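Local coordinates for protein polyhedrin (Antheraea mylitta cypovirus 4, PDB 5A8S) that forms the crystalline matrix of the viral occlusion bodies, the polyhedra, which probably protect embedded virus particles outside the insect host, at residues W68-E73 / D109-P113; L88-G92 / G102-E106. All blocks are in the same frame, centred on the assembly; numbering follows the deposited sequence.

Contact 1: W68-E73 / D109-P113; sequences WRELLE and DTRYP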
loop_
_atom_site.group_PDB
_atom_site.type_symbol
_atom_site.label_atom_id
_atom_site.label_comp_id
_atom_site.label_asym_id
_atom_site.label_seq_id
_atom_site.Cartn_x
_atom_site.Cartn_y
_atom_site.Cartn_z
ATOM N N TRP A 68 -2.839 -10.471 11.161
ATOM C CA TRP A 68 -3.212 -10.755 12.533
ATOM C C TRP A 68 -3.014 -9.541 13.455
ATOM O O TRP A 68 -3.917 -9.167 14.212
ATOM C CB TRP A 68 -2.399 -11.944 13.017
ATOM C CG TRP A 68 -2.914 -12.553 14.252
ATOM C CD1 TRP A 68 -3.922 -13.466 14.364
ATOM C CD2 TRP A 68 -2.436 -12.312 15.575
ATOM N NE1 TRP A 68 -4.099 -13.811 15.682
ATOM C CE2 TRP A 68 -3.197 -13.117 16.443
ATOM C CE3 TRP A 68 -1.426 -11.500 16.108
ATOM C CZ2 TRP A 68 -2.986 -13.131 17.821
ATOM C CZ3 TRP A 68 -1.220 -11.512 17.479
ATOM C CH2 TRP A 68 -1.993 -12.327 18.318
ATOM N N ARG A 69 -1.850 -8.911 13.379
ATOM C CA ARG A 69 -1.563 -7.790 14.257
ATOM C C ARG A 69 -2.414 -6.570 13.925
ATOM O O ARG A 69 -2.773 -5.817 14.827
ATOM C CB ARG A 69 -0.074 -7.438 14.226
ATOM C CG ARG A 69 0.797 -8.493 14.905
ATOM C CD ARG A 69 2.254 -8.064 14.976
ATOM N NE ARG A 69 2.884 -8.162 13.666
ATOM C CZ ARG A 69 4.109 -8.627 13.445
ATOM N NH1 ARG A 69 4.867 -9.051 14.451
ATOM N NH2 ARG A 69 4.578 -8.669 12.204
ATOM N N GLU A 70 -2.748 -6.371 12.650
ATOM C CA GLU A 70 -3.605 -5.239 12.272
ATOM C C GLU A 70 -4.990 -5.417 12.857
ATOM O O GLU A 70 -5.665 -4.437 13.158
ATOM C CB GLU A 70 -3.700 -5.081 10.742
ATOM C CG GLU A 70 -2.407 -4.606 10.102
ATOM C CD GLU A 70 -2.457 -4.598 8.580
ATOM O OE1 GLU A 70 -3.017 -5.541 7.982
ATOM O OE2 GLU A 70 -1.918 -3.646 7.980
ATOM N N LEU A 71 -5.404 -6.669 13.029
ATOM C CA LEU A 71 -6.730 -6.984 13.539
ATOM C C LEU A 71 -6.855 -6.811 15.059
ATOM O O LEU A 71 -7.965 -6.730 15.586
ATOM C CB LEU A 71 -7.103 -8.422 13.149
ATOM C CG LEU A 71 -7.491 -8.634 11.676
ATOM C CD1 LEU A 71 -7.588 -10.113 11.347
ATOM C CD2 LEU A 71 -8.817 -7.927 11.356
ATOM N N LEU A 72 -5.729 -6.753 15.763
ATOM C CA LEU A 72 -5.749 -6.678 17.232
ATOM C C LEU A 72 -6.342 -5.363 17.755
ATOM O O LEU A 72 -6.102 -4.289 17.200
ATOM C CB LEU A 72 -4.339 -6.840 17.807
ATOM C CG LEU A 72 -3.594 -8.142 17.510
ATOM C CD1 LEU A 72 -2.195 -8.086 18.119
ATOM C CD2 LEU A 72 -4.371 -9.336 18.042
ATOM N N GLU A 73 -7.103 -5.453 18.839
ATOM C CA GLU A 73 -7.588 -4.263 19.543
ATOM C C GLU A 73 -6.418 -3.314 19.873
ATOM O O GLU A 73 -5.352 -3.767 20.304
ATOM C CB GLU A 73 -8.287 -4.710 20.832
ATOM C CG GLU A 73 -9.089 -3.640 21.530
ATOM C CD GLU A 73 -9.793 -4.159 22.781
ATOM O OE1 GLU A 73 -9.440 -5.249 23.287
ATOM O OE2 GLU A 73 -10.704 -3.468 23.266
ATOM N N ASP A 109 -5.153 -14.527 22.686
ATOM C CA ASP A 109 -4.894 -13.128 22.975
ATOM C C ASP A 109 -6.231 -12.414 22.886
ATOM O O ASP A 109 -6.830 -12.388 21.817
ATOM C CB ASP A 109 -3.897 -12.562 21.950
ATOM C CG ASP A 109 -3.400 -11.190 22.326
ATOM O OD1 ASP A 109 -4.226 -10.363 22.769
ATOM O OD2 ASP A 109 -2.187 -10.944 22.188
ATOM N N THR A 110 -6.714 -11.852 23.996
ATOM C CA THR A 110 -8.104 -11.391 24.050
ATOM C C THR A 110 -8.335 -10.120 23.239
ATOM O O THR A 110 -9.466 -9.661 23.089
ATOM C CB THR A 110 -8.601 -11.200 25.498
ATOM O OG1 THR A 110 -7.745 -10.291 26.188
ATOM C CG2 THR A 110 -8.622 -12.550 26.242
ATOM N N ARG A 111 -7.253 -9.568 22.706
ATOM C CA ARG A 111 -7.331 -8.474 21.751
ATOM C C ARG A 111 -7.720 -8.953 20.358
ATOM O O ARG A 111 -7.990 -8.143 19.475
ATOM C CB ARG A 111 -5.976 -7.770 21.655
ATOM C CG ARG A 111 -5.544 -7.055 22.917
ATOM C CD ARG A 111 -4.131 -6.507 22.744
ATOM N NE ARG A 111 -3.174 -7.563 22.416
ATOM C CZ ARG A 111 -1.943 -7.336 21.977
ATOM N NH1 ARG A 111 -1.523 -6.090 21.810
ATOM N NH2 ARG A 111 -1.128 -8.347 21.713
ATOM N N TYR A 112 -7.728 -10.258 20.123
ATOM C CA TYR A 112 -8.086 -10.735 18.787
ATOM C C TYR A 112 -9.613 -10.759 18.649
ATOM O O TYR A 112 -10.310 -11.170 19.572
ATOM C CB TYR A 112 -7.494 -12.123 18.500
ATOM C CG TYR A 112 -7.773 -12.542 17.077
ATOM C CD1 TYR A 112 -6.925 -12.171 16.051
ATOM C CD2 TYR A 112 -8.920 -13.256 16.761
ATOM C CE1 TYR A 112 -7.199 -12.516 14.736
ATOM C CE2 TYR A 112 -9.202 -13.612 15.461
ATOM C CZ TYR A 112 -8.341 -13.230 14.451
ATOM O OH TYR A 112 -8.613 -13.581 13.152
ATOM N N PRO A 113 -10.144 -10.322 17.494
ATOM C CA PRO A 113 -11.600 -10.142 17.408
ATOM C C PRO A 113 -12.373 -11.453 17.258
ATOM O O PRO A 113 -11.835 -12.449 16.775
ATOM C CB PRO A 113 -11.763 -9.266 16.170
ATOM C CG PRO A 113 -10.592 -9.645 15.304
ATOM C CD PRO A 113 -9.460 -9.921 16.248
HETATM O O HOH W 1 -10.859 -7.450 23.541
HETATM O O HOH W 2 -3.054 -3.507 21.640
#
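W68 and Y112 lie against each other with near-parallel but slid planes, so their rings barely overlap. The planes are 17° apart, and W68 NE1 comes within 3.3 Å of Y112 CD1. The indole N-H is not spent on the ring: it bonds E176 O, and Y112 OH pairs with N178 O. L72 is the bump that fills the hollow between the ring pair and R111. Its two methyls part company there. L72 CD2 packs at the edge of the Y112 ring and over the rim of one W68 face; L72 CD1 sits over one face of the R111 guanidinium, 3.8 Å from R111 NH2. L71 CB lies 4.2 Å from P113 CD, and L71 CD1 reaches the phenol end of Y112.

R111 grips D109 side-on, NE to OD1 and NH2 to OD2, both oxygens in the guanidinium plane, which fixes the rotation of the group. The R111 NH2 to D109 OD2 bond is 2.8 Å. D80 and R82 extend this charged cluster. R111 bends at chi3 (-58°), which brings its guanidinium over L72. One direct hydrogen bond joins the backbones, E73 N to R111 O at 2.9 Å and nearly straight. Water 1 bridges E73 OE1 and T110 O; OE2 of the same carboxylate pairs with R50 and S48. D109 OD1 also accepts from R111 N, an Asx turn coinciding with a type I beta turn from D109 to Y112.

Contact 2: L88-G92 / G102-E106; sequences LMGQG and GSGEE
A G1 beta bulge forms this contact, at the surface, where the loops before and after helix 92-97 meet. G90 and Q91 together face S103. The S103 hydroxyl works both ways: S103 OG donates to L88 O at 2.7 Å and accepts from Q91 N at 3.0 Å. A chi1 of 53° sets OG between its own backbone N and carbonyl carbon, from where it reaches across to the other segment. The two bonds largely fix its rotation.

The backbone of S103 is also used. G90 N donates to S103 O at 2.7 Å, but the bond is bent, and the donor stands above the carbonyl plane. S103 N to Q91 O is much straighter, at 168°, though it too meets the carbonyl from above its plane. Q91 is the centre of an inverse gamma turn and the N-cap residue of helix 92-97. Q91 CB packs 3.4 Å from S103 OG, while the bent side chain leads away and NE2 bonds R87 O and N84 O. The lack of a side chain on G104 lets the chains close up here: G92 CA lies 3.6 Å from G104 CA. Water 3 accepts from E105 N and gives a weak bond to G90 O, while E105 OE1 pairs with R82.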
loop_
_atom_site.group_PDB
_atom_site.type_symbol
_atom_site.label_atom_id
_atom_site.label_comp_id
_atom_site.label_asym_id
_atom_site.label_seq_id
_atom_site.Cartn_x
_atom_site.Cartn_y
_atom_site.Cartn_z
ATOM N N LEU A 88 12.325 -13.207 24.280
ATOM C CA LEU A 88 12.082 -14.627 24.033
ATOM C C LEU A 88 10.655 -15.010 24.400
ATOM O O LEU A 88 10.066 -15.862 23.752
ATOM C CB LEU A 88 13.063 -15.507 24.800
ATOM C CG LEU A 88 14.514 -15.434 24.341
ATOM C CD1 LEU A 88 15.414 -16.038 25.404
ATOM C CD2 LEU A 88 14.693 -16.134 22.995
ATOM N N MET A 89 10.103 -14.404 25.450
ATOM C CA MET A 89 8.722 -14.708 25.841
ATOM C C MET A 89 7.743 -13.679 25.274
ATOM O O MET A 89 8.106 -12.533 25.005
ATOM C CB MET A 89 8.565 -14.739 27.368
ATOM C CG MET A 89 9.434 -15.771 28.088
ATOM S SD MET A 89 9.014 -17.464 27.641
ATOM C CE MET A 89 10.389 -17.874 26.571
ATOM N N GLY A 90 6.493 -14.100 25.106
ATOM C CA GLY A 90 5.423 -13.199 24.710
ATOM C C GLY A 90 5.153 -13.104 23.216
ATOM O O GLY A 90 4.403 -12.234 22.774
ATOM N N GLN A 91 5.742 -14.001 22.429
ATOM C CA GLN A 91 5.565 -13.963 20.978
ATOM C C GLN A 91 4.357 -14.799 20.567
ATOM O O GLN A 91 4.500 -15.916 20.087
ATOM C CB GLN A 91 6.822 -14.465 20.278
ATOM C CG GLN A 91 8.093 -13.754 20.752
ATOM C CD GLN A 91 7.988 -12.247 20.647
ATOM O OE1 GLN A 91 7.353 -11.711 19.732
ATOM N NE2 GLN A 91 8.599 -11.548 21.599
ATOM N N GLY A 92 3.163 -14.253 20.766
ATOM C CA GLY A 92 1.946 -14.973 20.426
ATOM C C GLY A 92 1.717 -15.006 18.924
ATOM O O GLY A 92 1.321 -16.019 18.358
ATOM N N GLY A 102 6.722 -19.914 18.786
ATOM C CA GLY A 102 6.410 -18.704 19.520
ATOM C C GLY A 102 6.298 -18.928 21.021
ATOM O O GLY A 102 6.766 -19.944 21.548
ATOM N N SER A 103 5.660 -17.991 21.716
ATOM C CA SER A 103 5.687 -18.003 23.170
ATOM C C SER A 103 4.667 -17.042 23.768
ATOM O O SER A 103 4.965 -16.346 24.729
ATOM C CB SER A 103 7.084 -17.604 23.644
ATOM O OG SER A 103 7.463 -16.380 23.039
ATOM N N GLY A 104 3.458 -17.011 23.216
ATOM C CA GLY A 104 2.425 -16.146 23.756
ATOM C C GLY A 104 2.123 -16.481 25.200
ATOM O O GLY A 104 2.305 -17.618 25.637
ATOM N N GLU A 105 1.649 -15.493 25.949
ATOM C CA GLU A 105 1.337 -15.696 27.364
ATOM C C GLU A 105 -0.031 -16.345 27.584
ATOM O O GLU A 105 -0.352 -16.758 28.701
ATOM C CB GLU A 105 1.411 -14.362 28.109
ATOM C CG GLU A 105 2.820 -13.798 28.177
ATOM C CD GLU A 105 2.894 -12.480 28.919
ATOM O OE1 GLU A 105 1.855 -11.800 29.041
ATOM O OE2 GLU A 105 3.998 -12.127 29.388
ATOM N N GLU A 106 -0.841 -16.435 26.533
ATOM C CA GLU A 106 -2.151 -17.077 26.654
ATOM C C GLU A 106 -2.575 -17.730 25.336
ATOM O O GLU A 106 -2.169 -17.288 24.268
ATOM C CB GLU A 106 -3.205 -16.051 27.095
ATOM C CG GLU A 106 -3.490 -14.950 26.074
ATOM C CD GLU A 106 -2.505 -13.785 26.134
ATOM O OE1 GLU A 106 -2.109 -13.385 27.244
ATOM O OE2 GLU A 106 -2.140 -13.247 25.068
HETATM O O HOH W 3 1.564 -12.788 24.604
#

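How the contacts relate
Contacts 1 and 2 close two loops of the same excursion of the chain, one within the other. Contact 1 brings the short helix 68-71 against the loop that leads into strand 115-121. Contact 2 pinches the chain again around helix 92-97. Their centres are about 14 Å apart, on the same side of the chain's centre. The centre of contact 1, which is buried, lies about 17 Å from the centre of the chain; that of contact 2, at the surface, about 31 Å. Apart from adjoining in sequence, the segments of the two contacts do not touch, but R82 makes salt bridges with D109 of contact 1 and with E105 and E106 of contact 2. W68 also packs on Y93 and L96 of helix 92-97.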